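Local coordinates for probable chitinase A (Chromobacterium violaceum, PDB 4TX8), which probably hydrolyses chitin as a family 18 endochitinase, with a small carbohydrate-binding module ahead of its catalytic barrel, at residues Ala60-Asn63 with Thr69-Thr72; Pro125-Ser130 with Ile164-Ala169; Val149-Asp154 with Thr208-Asp213; Met315-Ser320 with Thr371-Leu376. One frame throughout, in Å; residues are numbered along the deposited sequence.

Interaction 1: Ala60-Asn63 with Thr69-Thr72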
loop_
_atom_site.group_PDB
_atom_site.type_symbol
_atom_site.label_atom_id
_atom_site.label_comp_id
_atom_site.label_asym_id
_atom_site.label_seq_id
_atom_site.Cartn_x
_atom_site.Cartn_y
_atom_site.Cartn_z
ATOM N N ALA A 60 30.954 -5.603 -10.706
ATOM C CA ALA A 60 30.035 -4.624 -11.281
ATOM C C ALA A 60 28.659 -4.672 -10.612
ATOM O O ALA A 60 27.923 -3.685 -10.631
ATOM C CB ALA A 60 29.900 -4.844 -12.782
ATOM N N ASN A 61 28.332 -5.821 -10.022
ATOM C CA ASN A 61 27.041 -6.063 -9.367
ATOM C C ASN A 61 25.841 -5.792 -10.280
ATOM O O ASN A 61 24.853 -5.179 -9.869
ATOM C CB ASN A 61 26.924 -5.230 -8.089
ATOM C CG ASN A 61 25.770 -5.677 -7.206
ATOM O OD1 ASN A 61 25.480 -6.871 -7.098
ATOM N ND2 ASN A 61 25.091 -4.716 -6.590
ATOM N N TRP A 62 25.929 -6.260 -11.521
ATOM C CA TRP A 62 24.820 -6.149 -12.464
ATOM C C TRP A 62 23.818 -7.289 -12.281
ATOM O O TRP A 62 23.466 -7.978 -13.242
ATOM C CB TRP A 62 25.341 -6.145 -13.902
ATOM C CG TRP A 62 26.169 -4.948 -14.244
ATOM C CD1 TRP A 62 26.284 -3.797 -13.522
ATOM C CD2 TRP A 62 27.001 -4.785 -15.399
ATOM N NE1 TRP A 62 27.138 -2.925 -14.155
ATOM C CE2 TRP A 62 27.591 -3.506 -15.311
ATOM C CE3 TRP A 62 27.306 -5.594 -16.500
ATOM C CZ2 TRP A 62 28.468 -3.019 -16.281
ATOM C CZ3 TRP A 62 28.178 -5.106 -17.465
ATOM C CH2 TRP A 62 28.748 -3.832 -17.347
ATOM N N ASN A 63 23.360 -7.493 -11.048
ATOM C CA ASN A 63 22.465 -8.609 -10.763
ATOM C C ASN A 63 21.047 -8.312 -11.257
ATOM O O ASN A 63 20.673 -7.148 -11.409
ATOM C CB ASN A 63 22.474 -8.943 -9.262
ATOM C CG ASN A 63 21.774 -7.898 -8.416
ATOM O OD1 ASN A 63 20.547 -7.784 -8.432
ATOM N ND2 ASN A 63 22.553 -7.141 -7.652
ATOM N N THR A 69 17.621 -3.026 -17.144
ATOM C CA THR A 69 18.042 -2.868 -18.536
ATOM C C THR A 69 18.695 -4.155 -19.045
ATOM O O THR A 69 18.885 -4.321 -20.248
ATOM C CB THR A 69 19.029 -1.694 -18.731
ATOM O OG1 THR A 69 20.272 -1.988 -18.080
ATOM C CG2 THR A 69 18.447 -0.394 -18.182
ATOM N N LEU A 70 19.031 -5.063 -18.130
ATOM C CA LEU A 70 19.682 -6.321 -18.499
ATOM C C LEU A 70 18.781 -7.534 -18.315
ATOM O O LEU A 70 18.894 -8.516 -19.050
ATOM C CB LEU A 70 20.962 -6.528 -17.685
ATOM C CG LEU A 70 22.180 -5.686 -18.052
ATOM C CD1 LEU A 70 23.306 -5.964 -17.071
ATOM C CD2 LEU A 70 22.620 -5.980 -19.479
ATOM N N TRP A 71 17.898 -7.465 -17.324
ATOM C CA TRP A 71 17.084 -8.614 -16.946
ATOM C C TRP A 71 15.618 -8.252 -16.765
ATOM O O TRP A 71 15.289 -7.245 -16.134
ATOM C CB TRP A 71 17.611 -9.238 -15.651
ATOM C CG TRP A 71 19.015 -9.737 -15.747
ATOM C CD1 TRP A 71 20.148 -9.079 -15.362
ATOM C CD2 TRP A 71 19.441 -11.000 -16.266
ATOM N NE1 TRP A 71 21.253 -9.859 -15.608
ATOM C CE2 TRP A 71 20.846 -11.042 -16.164
ATOM C CE3 TRP A 71 18.770 -12.101 -16.808
ATOM C CZ2 TRP A 71 21.590 -12.141 -16.584
ATOM C CZ3 TRP A 71 19.510 -13.188 -17.223
ATOM C CH2 TRP A 71 20.906 -13.201 -17.110
ATOM N N THR A 72 14.738 -9.082 -17.312
ATOM C CA THR A 72 13.316 -8.961 -17.028
ATOM C C THR A 72 12.843 -10.204 -16.276
ATOM O O THR A 72 13.225 -11.323 -16.618
ATOM C CB THR A 72 12.483 -8.761 -18.314
ATOM O OG1 THR A 72 11.087 -8.788 -17.993
ATOM C CG2 THR A 72 12.779 -9.844 -19.331
HETATM O O HOH W 1 24.122 -9.658 -15.365
#
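W62 and L70 face each other across a loop and the approach to strand 71-73 with their CA atoms 7.9 Å apart, W62 sitting at the centre of an inverse gamma turn. No direct hydrogen bond joins the two segments; the polar link is a water molecule. It donates to the backbone O of W62 at 2.8 Å and accepts from NE1 of W71 at 2.9 Å, lying in the plane of the W71 indole at its edge. The direct separation of W62 O from W71 NE1 is 3.7 Å, and the water spans it. Apolar contact comes from L70, whose CD1 methyl rests 3.8 Å from W62 CB and also nears CG and CE3 of that indole. A60 CB covers one face of the W62 ring toward the rim. Both segments belong to the family 5/12 carbohydrate-binding module, a small domain built on a three-stranded antiparallel sheet in which 71-73 is an outer strand beside 46-50. W71 is buried in the core of this module, meeting Y35 edge-to-face and touching the rings of W29 and H54, while its backbone O accepts from R404. On the loop side, the turn is closed by a weak backbone bond from N63 N to N61 O at 3.0 Å. To this N63 ND2 adds a hydrogen bond to N61 OD1, also at 3.0 Å. The acceptor lies in the amide plane of N63, but the donor stands 48° above the carbonyl plane of N61. N61 N in turn donates to E31 OE1, and N63 O accepts from S67 OG.

Interaction 2: Pro125-Ser130 with Ile164-Ala169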
loop_
_atom_site.group_PDB
_atom_site.type_symbol
_atom_site.label_atom_id
_atom_site.label_comp_id
_atom_site.label_asym_id
_atom_site.label_seq_id
_atom_site.Cartn_x
_atom_site.Cartn_y
_atom_site.Cartn_z
ATOM N N PRO A 125 2.186 -5.328 -17.598
ATOM C CA PRO A 125 0.745 -5.597 -17.707
ATOM C C PRO A 125 0.097 -6.090 -16.409
ATOM O O PRO A 125 0.647 -6.945 -15.713
ATOM C CB PRO A 125 0.681 -6.676 -18.788
ATOM C CG PRO A 125 1.851 -6.361 -19.671
ATOM C CD PRO A 125 2.938 -5.902 -18.731
ATOM N N LEU A 126 -1.075 -5.541 -16.101
ATOM C CA LEU A 126 -1.800 -5.869 -14.874
ATOM C C LEU A 126 -2.143 -7.356 -14.787
ATOM O O LEU A 126 -2.251 -7.917 -13.696
ATOM C CB LEU A 126 -3.080 -5.035 -14.782
ATOM C CG LEU A 126 -3.838 -5.085 -13.453
ATOM C CD1 LEU A 126 -3.127 -4.248 -12.398
ATOM C CD2 LEU A 126 -5.272 -4.625 -13.634
ATOM N N SER A 127 -2.309 -7.989 -15.943
ATOM C CA SER A 127 -2.613 -9.414 -16.010
ATOM C C SER A 127 -1.532 -10.287 -15.370
ATOM O O SER A 127 -1.804 -11.412 -14.954
ATOM C CB SER A 127 -2.813 -9.837 -17.466
ATOM O OG SER A 127 -1.656 -9.551 -18.238
ATOM N N GLN A 128 -0.311 -9.766 -15.288
ATOM C CA GLN A 128 0.830 -10.551 -14.824
ATOM C C GLN A 128 1.080 -10.432 -13.319
ATOM O O GLN A 128 1.999 -11.056 -12.794
ATOM C CB GLN A 128 2.093 -10.144 -15.593
ATOM C CG GLN A 128 2.044 -10.488 -17.075
ATOM C CD GLN A 128 3.218 -9.922 -17.849
ATOM O OE1 GLN A 128 4.207 -9.479 -17.264
ATOM N NE2 GLN A 128 3.111 -9.926 -19.173
ATOM N N VAL A 129 0.271 -9.630 -12.632
ATOM C CA VAL A 129 0.375 -9.506 -11.181
ATOM C C VAL A 129 0.093 -10.861 -10.530
ATOM O O VAL A 129 -0.934 -11.484 -10.803
ATOM C CB VAL A 129 -0.595 -8.441 -10.633
ATOM C CG1 VAL A 129 -0.648 -8.493 -9.115
ATOM C CG2 VAL A 129 -0.188 -7.051 -11.116
ATOM N N SER A 130 1.010 -11.316 -9.680
ATOM C CA SER A 130 0.961 -12.680 -9.160
ATOM C C SER A 130 -0.252 -12.925 -8.271
ATOM O O SER A 130 -0.797 -11.999 -7.673
ATOM C CB SER A 130 2.241 -13.004 -8.386
ATOM O OG SER A 130 2.060 -12.825 -6.995
ATOM N N ILE A 164 -8.423 -2.762 -19.137
ATOM C CA ILE A 164 -9.771 -2.917 -18.604
ATOM C C ILE A 164 -10.147 -4.398 -18.519
ATOM O O ILE A 164 -10.801 -4.830 -17.568
ATOM C CB ILE A 164 -10.796 -2.144 -19.464
ATOM C CG1 ILE A 164 -10.654 -0.640 -19.213
ATOM C CG2 ILE A 164 -12.221 -2.595 -19.167
ATOM C CD1 ILE A 164 -11.486 0.224 -20.137
ATOM N N GLN A 165 -9.712 -5.176 -19.506
ATOM C CA GLN A 165 -9.919 -6.620 -19.481
ATOM C C GLN A 165 -9.100 -7.272 -18.371
ATOM O O GLN A 165 -9.550 -8.225 -17.734
ATOM C CB GLN A 165 -9.562 -7.239 -20.832
ATOM C CG GLN A 165 -10.542 -6.903 -21.941
ATOM C CD GLN A 165 -10.139 -7.498 -23.277
ATOM O OE1 GLN A 165 -8.982 -7.865 -23.483
ATOM N NE2 GLN A 165 -11.097 -7.601 -24.191
ATOM N N ASP A 166 -7.897 -6.752 -18.142
ATOM C CA ASP A 166 -7.022 -7.281 -17.101
ATOM C C ASP A 166 -7.620 -7.054 -15.716
ATOM O O ASP A 166 -7.505 -7.907 -14.835
ATOM C CB ASP A 166 -5.634 -6.645 -17.187
ATOM C CG ASP A 166 -4.864 -7.090 -18.417
ATOM O OD1 ASP A 166 -5.299 -8.057 -19.077
ATOM O OD2 ASP A 166 -3.814 -6.480 -18.716
ATOM N N ILE A 167 -8.255 -5.900 -15.532
ATOM C CA ILE A 167 -8.952 -5.593 -14.290
ATOM C C ILE A 167 -10.054 -6.618 -14.025
ATOM O O ILE A 167 -10.128 -7.190 -12.937
ATOM C CB ILE A 167 -9.563 -4.177 -14.321
ATOM C CG1 ILE A 167 -8.453 -3.122 -14.324
ATOM C CG2 ILE A 167 -10.504 -3.969 -13.143
ATOM C CD1 ILE A 167 -8.954 -1.695 -14.279
ATOM N N ARG A 168 -10.898 -6.855 -15.025
ATOM C CA ARG A 168 -11.971 -7.839 -14.900
ATOM C C ARG A 168 -11.421 -9.228 -14.575
ATOM O O ARG A 168 -11.957 -9.928 -13.716
ATOM C CB ARG A 168 -12.810 -7.894 -16.180
ATOM C CG ARG A 168 -13.633 -6.639 -16.440
ATOM C CD ARG A 168 -14.606 -6.824 -17.601
ATOM N NE ARG A 168 -13.930 -7.215 -18.836
ATOM C CZ ARG A 168 -14.186 -8.333 -19.509
ATOM N NH1 ARG A 168 -13.519 -8.607 -20.623
ATOM N NH2 ARG A 168 -15.115 -9.177 -19.074
ATOM N N ALA A 169 -10.345 -9.616 -15.253
ATOM C CA ALA A 169 -9.761 -10.941 -15.066
ATOM C C ALA A 169 -9.217 -11.119 -13.653
ATOM O O ALA A 169 -9.326 -12.196 -13.071
ATOM C CB ALA A 169 -8.664 -11.187 -16.089
HETATM O O HOH W 2 -2.527 -4.228 -18.242
HETATM O O HOH W 3 -2.417 -8.161 -20.493
#
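L126 and S127, in a short 3-10 turn, pack against D166 and I167 of helix 160-171 in the family 18 (beta/alpha)8 barrel. The turn belongs to the connection between the parallel strands 108-114 and 135-143, and the helix follows on the outside of the barrel. Apolar contact falls largely to L126: its CD2 methyl meets I167 CG1 at 3.6 Å, while its CB lies 3.9 Å from D166 CB. With CG anti to the backbone N (chi1 -170°), the leucine reaches past the aspartate to the next residue of the helix, and it also touches I136 and W113 of the two strands. Beside it the serine CB packs against the D166 carboxylate, S127 CB lying 3.5 Å from D166 OD1. The polar part is carried by water: D166 OD2 receives hydrogen bonds from two waters and so is tied to both residues of the turn. Q162 NE2, one helical turn earlier, donates to OD1, so that both carboxylate oxygens are engaged. A further tie between turn and helix comes from Q170 NE2, which donates to the backbone O of L126. Of the two waters, one donates to D166 OD2 at 2.6 Å and accepts from L126 N at 2.9 Å; the other donates to D166 OD2 at 2.8 Å and hydrogen-bonds S127 OG, also at 2.8 Å.

Interaction 3: Val149-Asp154 with Thr208-Asp213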
loop_
_atom_site.group_PDB
_atom_site.type_symbol
_atom_site.label_atom_id
_atom_site.label_comp_id
_atom_site.label_asym_id
_atom_site.label_seq_id
_atom_site.Cartn_x
_atom_site.Cartn_y
_atom_site.Cartn_z
ATOM N N VAL A 149 -9.679 15.228 -11.073
ATOM C CA VAL A 149 -8.736 14.121 -11.095
ATOM C C VAL A 149 -8.779 13.452 -12.466
ATOM O O VAL A 149 -9.846 13.321 -13.062
ATOM C CB VAL A 149 -9.061 13.079 -9.997
ATOM C CG1 VAL A 149 -8.151 11.860 -10.112
ATOM C CG2 VAL A 149 -8.951 13.702 -8.616
ATOM N N SER A 150 -7.623 13.037 -12.973
ATOM C CA SER A 150 -7.579 12.288 -14.220
ATOM C C SER A 150 -6.762 11.011 -14.065
ATOM O O SER A 150 -6.034 10.842 -13.087
ATOM C CB SER A 150 -7.005 13.149 -15.345
ATOM O OG SER A 150 -5.679 13.542 -15.048
ATOM N N PHE A 151 -6.897 10.111 -15.032
ATOM C CA PHE A 151 -6.095 8.896 -15.066
ATOM C C PHE A 151 -5.641 8.593 -16.484
ATOM O O PHE A 151 -6.444 8.607 -17.416
ATOM C CB PHE A 151 -6.874 7.702 -14.512
ATOM C CG PHE A 151 -6.140 6.398 -14.638
ATOM C CD1 PHE A 151 -5.075 6.104 -13.797
ATOM C CD2 PHE A 151 -6.503 5.474 -15.603
ATOM C CE1 PHE A 151 -4.387 4.907 -13.911
ATOM C CE2 PHE A 151 -5.822 4.276 -15.726
ATOM C CZ PHE A 151 -4.759 3.992 -14.876
ATOM N N THR A 152 -4.352 8.316 -16.639
ATOM C CA THR A 152 -3.804 7.938 -17.933
ATOM C C THR A 152 -2.893 6.725 -17.781
ATOM O O THR A 152 -1.943 6.741 -16.999
ATOM C CB THR A 152 -3.022 9.089 -18.577
ATOM O OG1 THR A 152 -3.805 10.287 -18.524
ATOM C CG2 THR A 152 -2.694 8.759 -20.025
ATOM N N LEU A 153 -3.193 5.672 -18.532
ATOM C CA LEU A 153 -2.456 4.421 -18.431
ATOM C C LEU A 153 -1.066 4.515 -19.046
ATOM O O LEU A 153 -0.894 5.073 -20.129
ATOM C CB LEU A 153 -3.240 3.300 -19.108
ATOM C CG LEU A 153 -2.604 1.912 -19.075
ATOM C CD1 LEU A 153 -2.632 1.346 -17.663
ATOM C CD2 LEU A 153 -3.312 0.990 -20.045
ATOM N N ASP A 154 -0.074 3.968 -18.348
ATOM C CA ASP A 154 1.257 3.806 -18.922
ATOM C C ASP A 154 1.160 2.774 -20.041
ATOM O O ASP A 154 0.727 1.646 -19.807
ATOM C CB ASP A 154 2.266 3.374 -17.848
ATOM C CG ASP A 154 3.707 3.378 -18.350
ATOM O OD1 ASP A 154 3.982 2.802 -19.421
ATOM O OD2 ASP A 154 4.572 3.961 -17.666
ATOM N N THR A 208 -16.111 4.389 -13.163
ATOM C CA THR A 208 -17.134 3.749 -13.983
ATOM C C THR A 208 -16.581 3.322 -15.342
ATOM O O THR A 208 -17.001 2.307 -15.897
ATOM C CB THR A 208 -18.356 4.670 -14.196
ATOM O OG1 THR A 208 -17.930 5.914 -14.766
ATOM C CG2 THR A 208 -19.055 4.940 -12.875
ATOM N N GLN A 209 -15.629 4.089 -15.869
ATOM C CA GLN A 209 -15.027 3.769 -17.159
ATOM C C GLN A 209 -14.123 2.541 -17.086
ATOM O O GLN A 209 -14.214 1.642 -17.920
ATOM C CB GLN A 209 -14.224 4.957 -17.694
ATOM C CG GLN A 209 -13.580 4.698 -19.053
ATOM C CD GLN A 209 -12.617 5.795 -19.471
ATOM O OE1 GLN A 209 -12.483 6.815 -18.793
ATOM N NE2 GLN A 209 -11.935 5.588 -20.593
ATOM N N TYR A 210 -13.246 2.504 -16.089
ATOM C CA TYR A 210 -12.254 1.437 -16.009
ATOM C C TYR A 210 -12.723 0.245 -15.179
ATOM O O TYR A 210 -12.248 -0.874 -15.370
ATOM C CB TYR A 210 -10.939 1.988 -15.456
ATOM C CG TYR A 210 -10.203 2.851 -16.455
ATOM C CD1 TYR A 210 -10.449 4.216 -16.540
ATOM C CD2 TYR A 210 -9.279 2.295 -17.329
ATOM C CE1 TYR A 210 -9.785 5.005 -17.461
ATOM C CE2 TYR A 210 -8.610 3.075 -18.253
ATOM C CZ TYR A 210 -8.866 4.428 -18.315
ATOM O OH TYR A 210 -8.201 5.205 -19.234
ATOM N N GLY A 211 -13.660 0.478 -14.266
ATOM C CA GLY A 211 -14.186 -0.600 -13.450
ATOM C C GLY A 211 -13.360 -0.862 -12.205
ATOM O O GLY A 211 -13.350 -1.978 -11.681
ATOM N N PHE A 212 -12.655 0.165 -11.737
ATOM C CA PHE A 212 -11.984 0.113 -10.442
ATOM C C PHE A 212 -13.000 -0.146 -9.333
ATOM O O PHE A 212 -14.131 0.327 -9.408
ATOM C CB PHE A 212 -11.243 1.419 -10.158
ATOM C CG PHE A 212 -10.074 1.669 -11.064
ATOM C CD1 PHE A 212 -8.961 0.845 -11.022
ATOM C CD2 PHE A 212 -10.072 2.750 -11.930
ATOM C CE1 PHE A 212 -7.877 1.084 -11.845
ATOM C CE2 PHE A 212 -8.989 2.995 -12.755
ATOM C CZ PHE A 212 -7.890 2.158 -12.712
ATOM N N ASP A 213 -12.599 -0.881 -8.301
ATOM C CA ASP A 213 -13.510 -1.201 -7.203
ATOM C C ASP A 213 -13.695 -0.026 -6.249
ATOM O O ASP A 213 -14.653 0.015 -5.480
ATOM C CB ASP A 213 -13.008 -2.418 -6.420
ATOM C CG ASP A 213 -13.083 -3.695 -7.223
ATOM O OD1 ASP A 213 -14.206 -4.210 -7.407
ATOM O OD2 ASP A 213 -12.021 -4.187 -7.663
HETATM O O HOH W 4 -8.683 7.677 -19.287
HETATM O O HOH W 5 -5.722 5.434 -20.184
#
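F151 is the middle ring of an aromatic cluster with Y210 and F212, and it plays a different part toward each. Toward Y210 it offers an edge: CD2 of F151 stands 3.7 Å from Y210 CZ, over one face of the tyrosine, in a T-shaped pair with centroids 5.1 Å apart and planes at 84°. Toward F212 it offers a face, and the edge of F212 comes in with CZ 4.2 Å from F151 CE2. This second T-shaped pair has planes at 88° and centroids 5.6 Å apart. With chi1 at 175°, the side chain of F151 extends away from its own backbone N, which carries the ring across to the helix end. The hydroxyl of Y210 passes the phenylalanine and is joined by two waters to the backbone beyond it. One lies 2.5 Å from Y210 OH and donates to F151 O; the other lies 2.7 Å from Y210 OH and accepts from L153 N. The cluster belongs to the outer layer of the family 18 (beta/alpha)8 barrel, where the chain leaving strand 149-150 meets the end of helix 193-210 just before strand 214-218. G211, with positive phi, follows Y210 at that end, and the chain turns there so that Y210 and F212 both reach F151. Farther out, V138 of strand 135-143 and I206 of helix 193-210 each touch F151 and F212, and F163 and I164 of helix 160-171 touch Y210. T152 O and D154 N are hydrogen-bonded to the side chain of N115, as V149 N is to S202 OG.

Interaction 4: Met315-Ser320 with Thr371-Leu376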
loop_
_atom_site.group_PDB
_atom_site.type_symbol
_atom_site.label_atom_id
_atom_site.label_comp_id
_atom_site.label_asym_id
_atom_site.label_seq_id
_atom_site.Cartn_x
_atom_site.Cartn_y
_atom_site.Cartn_z
ATOM N N MET A 315 6.446 -2.420 16.745
ATOM C CA MET A 315 5.900 -1.188 16.179
ATOM C C MET A 315 4.696 -1.484 15.299
ATOM O O MET A 315 3.699 -0.768 15.325
ATOM C CB MET A 315 6.972 -0.436 15.383
ATOM C CG MET A 315 6.484 0.831 14.680
ATOM S SD MET A 315 7.777 1.875 14.016
ATOM C CE MET A 315 6.835 3.114 13.165
ATOM N N LEU A 316 4.791 -2.556 14.526
ATOM C CA LEU A 316 3.682 -2.963 13.676
ATOM C C LEU A 316 2.487 -3.380 14.529
ATOM O O LEU A 316 1.350 -2.998 14.256
ATOM C CB LEU A 316 4.095 -4.107 12.751
ATOM C CG LEU A 316 5.282 -3.831 11.829
ATOM C CD1 LEU A 316 5.552 -5.041 10.952
ATOM C CD2 LEU A 316 5.040 -2.588 10.981
ATOM N N VAL A 317 2.753 -4.158 15.571
ATOM C CA VAL A 317 1.698 -4.605 16.470
ATOM C C VAL A 317 1.126 -3.415 17.235
ATOM O O VAL A 317 -0.092 -3.270 17.357
ATOM C CB VAL A 317 2.211 -5.670 17.462
ATOM C CG1 VAL A 317 1.125 -6.039 18.468
ATOM C CG2 VAL A 317 2.682 -6.907 16.710
ATOM N N GLY A 318 2.016 -2.559 17.735
ATOM C CA GLY A 318 1.620 -1.391 18.501
ATOM C C GLY A 318 0.794 -0.397 17.705
ATOM O O GLY A 318 -0.235 0.083 18.180
ATOM N N GLY A 319 1.248 -0.085 16.494
ATOM C CA GLY A 319 0.519 0.815 15.617
ATOM C C GLY A 319 -0.872 0.281 15.328
ATOM O O GLY A 319 -1.852 1.028 15.317
ATOM N N SER A 320 -0.956 -1.026 15.109
ATOM C CA SER A 320 -2.229 -1.665 14.813
ATOM C C SER A 320 -3.145 -1.687 16.037
ATOM O O SER A 320 -4.352 -1.492 15.911
ATOM C CB SER A 320 -1.997 -3.081 14.286
ATOM O OG SER A 320 -1.193 -3.052 13.116
ATOM N N THR A 371 0.957 -13.216 13.468
ATOM C CA THR A 371 0.536 -14.251 14.408
ATOM C C THR A 371 0.289 -13.675 15.801
ATOM O O THR A 371 -0.605 -14.126 16.515
ATOM C CB THR A 371 1.571 -15.388 14.510
ATOM O OG1 THR A 371 2.792 -14.883 15.068
ATOM C CG2 THR A 371 1.844 -15.982 13.136
ATOM N N CYS A 372 1.083 -12.676 16.181
ATOM C CA CYS A 372 0.892 -11.995 17.457
ATOM C C CYS A 372 -0.468 -11.312 17.493
ATOM O O CYS A 372 -1.228 -11.469 18.448
ATOM C CB CYS A 372 2.003 -10.969 17.701
ATOM S SG CYS A 372 1.776 -9.948 19.181
ATOM N N LEU A 373 -0.774 -10.560 16.441
ATOM C CA LEU A 373 -2.051 -9.865 16.349
ATOM C C LEU A 373 -3.233 -10.832 16.269
ATOM O O LEU A 373 -4.254 -10.619 16.919
ATOM C CB LEU A 373 -2.055 -8.925 15.140
ATOM C CG LEU A 373 -1.273 -7.617 15.293
ATOM C CD1 LEU A 373 -1.012 -6.968 13.940
ATOM C CD2 LEU A 373 -2.016 -6.654 16.207
ATOM N N THR A 374 -3.090 -11.901 15.488
ATOM C CA THR A 374 -4.213 -12.800 15.224
ATOM C C THR A 374 -4.436 -13.873 16.292
ATOM O O THR A 374 -5.576 -14.263 16.542
ATOM C CB THR A 374 -4.053 -13.519 13.865
ATOM O OG1 THR A 374 -2.819 -14.246 13.842
ATOM C CG2 THR A 374 -4.075 -12.514 12.718
ATOM N N THR A 375 -3.364 -14.366 16.908
ATOM C CA THR A 375 -3.486 -15.494 17.831
ATOM C C THR A 375 -2.762 -15.299 19.158
ATOM O O THR A 375 -2.668 -16.236 19.950
ATOM C CB THR A 375 -2.946 -16.794 17.207
ATOM O OG1 THR A 375 -1.534 -16.671 17.003
ATOM C CG2 THR A 375 -3.632 -17.093 15.882
ATOM N N LEU A 376 -2.239 -14.097 19.388
ATOM C CA LEU A 376 -1.541 -13.771 20.631
ATOM C C LEU A 376 -0.302 -14.640 20.852
ATOM O O LEU A 376 0.165 -14.787 21.979
ATOM C CB LEU A 376 -2.492 -13.904 21.830
ATOM C CG LEU A 376 -2.903 -12.619 22.551
ATOM C CD1 LEU A 376 -3.397 -11.582 21.562
ATOM C CD2 LEU A 376 -3.972 -12.916 23.594
#
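L316 O is gripped twice by S320, through its side chain and its backbone: OG donates at 2.8 Å and N at 3.2 Å, from opposite faces of the carbonyl plane. The C=O...OG angle is 158°. The bond turns the hydroxyl back onto its own helix, and S320 meets the other helix with CB and OG, each 4.0 Å from L373 CD1. The rest of the contact is apolar. V317 puts CG1 against L373 CD2 at 3.9 Å, while CG2 approaches C372 SG at 4.0 Å; CG1 also touches the sulfur, so both methyls meet it. The side chains of V317 and L373 lie alongside each other, pointing opposite ways. C372 SG is also bonded to C379 SG in a disulfide, which ties the end of this helix to the following loop. The short helical segments run at 41° with their axes 10.2 Å apart, as neighbouring helices on the outside of the (beta/alpha)8 barrel. Beneath them F347 of strand 345-350 touches L316, S320 and L373, and F391 of a loop touches S320 and L373.

How the interactions relate
The contacts follow one another along the chain except that interactions 2 and 3 interleave, their four segments alternating. Interaction 1 lies alone in the carbohydrate-binding module, its centre about 27 Å from that of interaction 2. The other three pack the outside of the family 18 catalytic barrel, so binding module and barrel each have contacts of their own. Interactions 2 and 3, centres about 14 Å apart, meet where helix 160-171 of interaction 2 packs on the end of helix 193-210 of interaction 3, with I167 CD1 3.6 Å from Y210 O. Interaction 4 joins helices 313-325 and 363-375 on the opposite side of the chain's centre, about 32 Å from interaction 2, centre to centre.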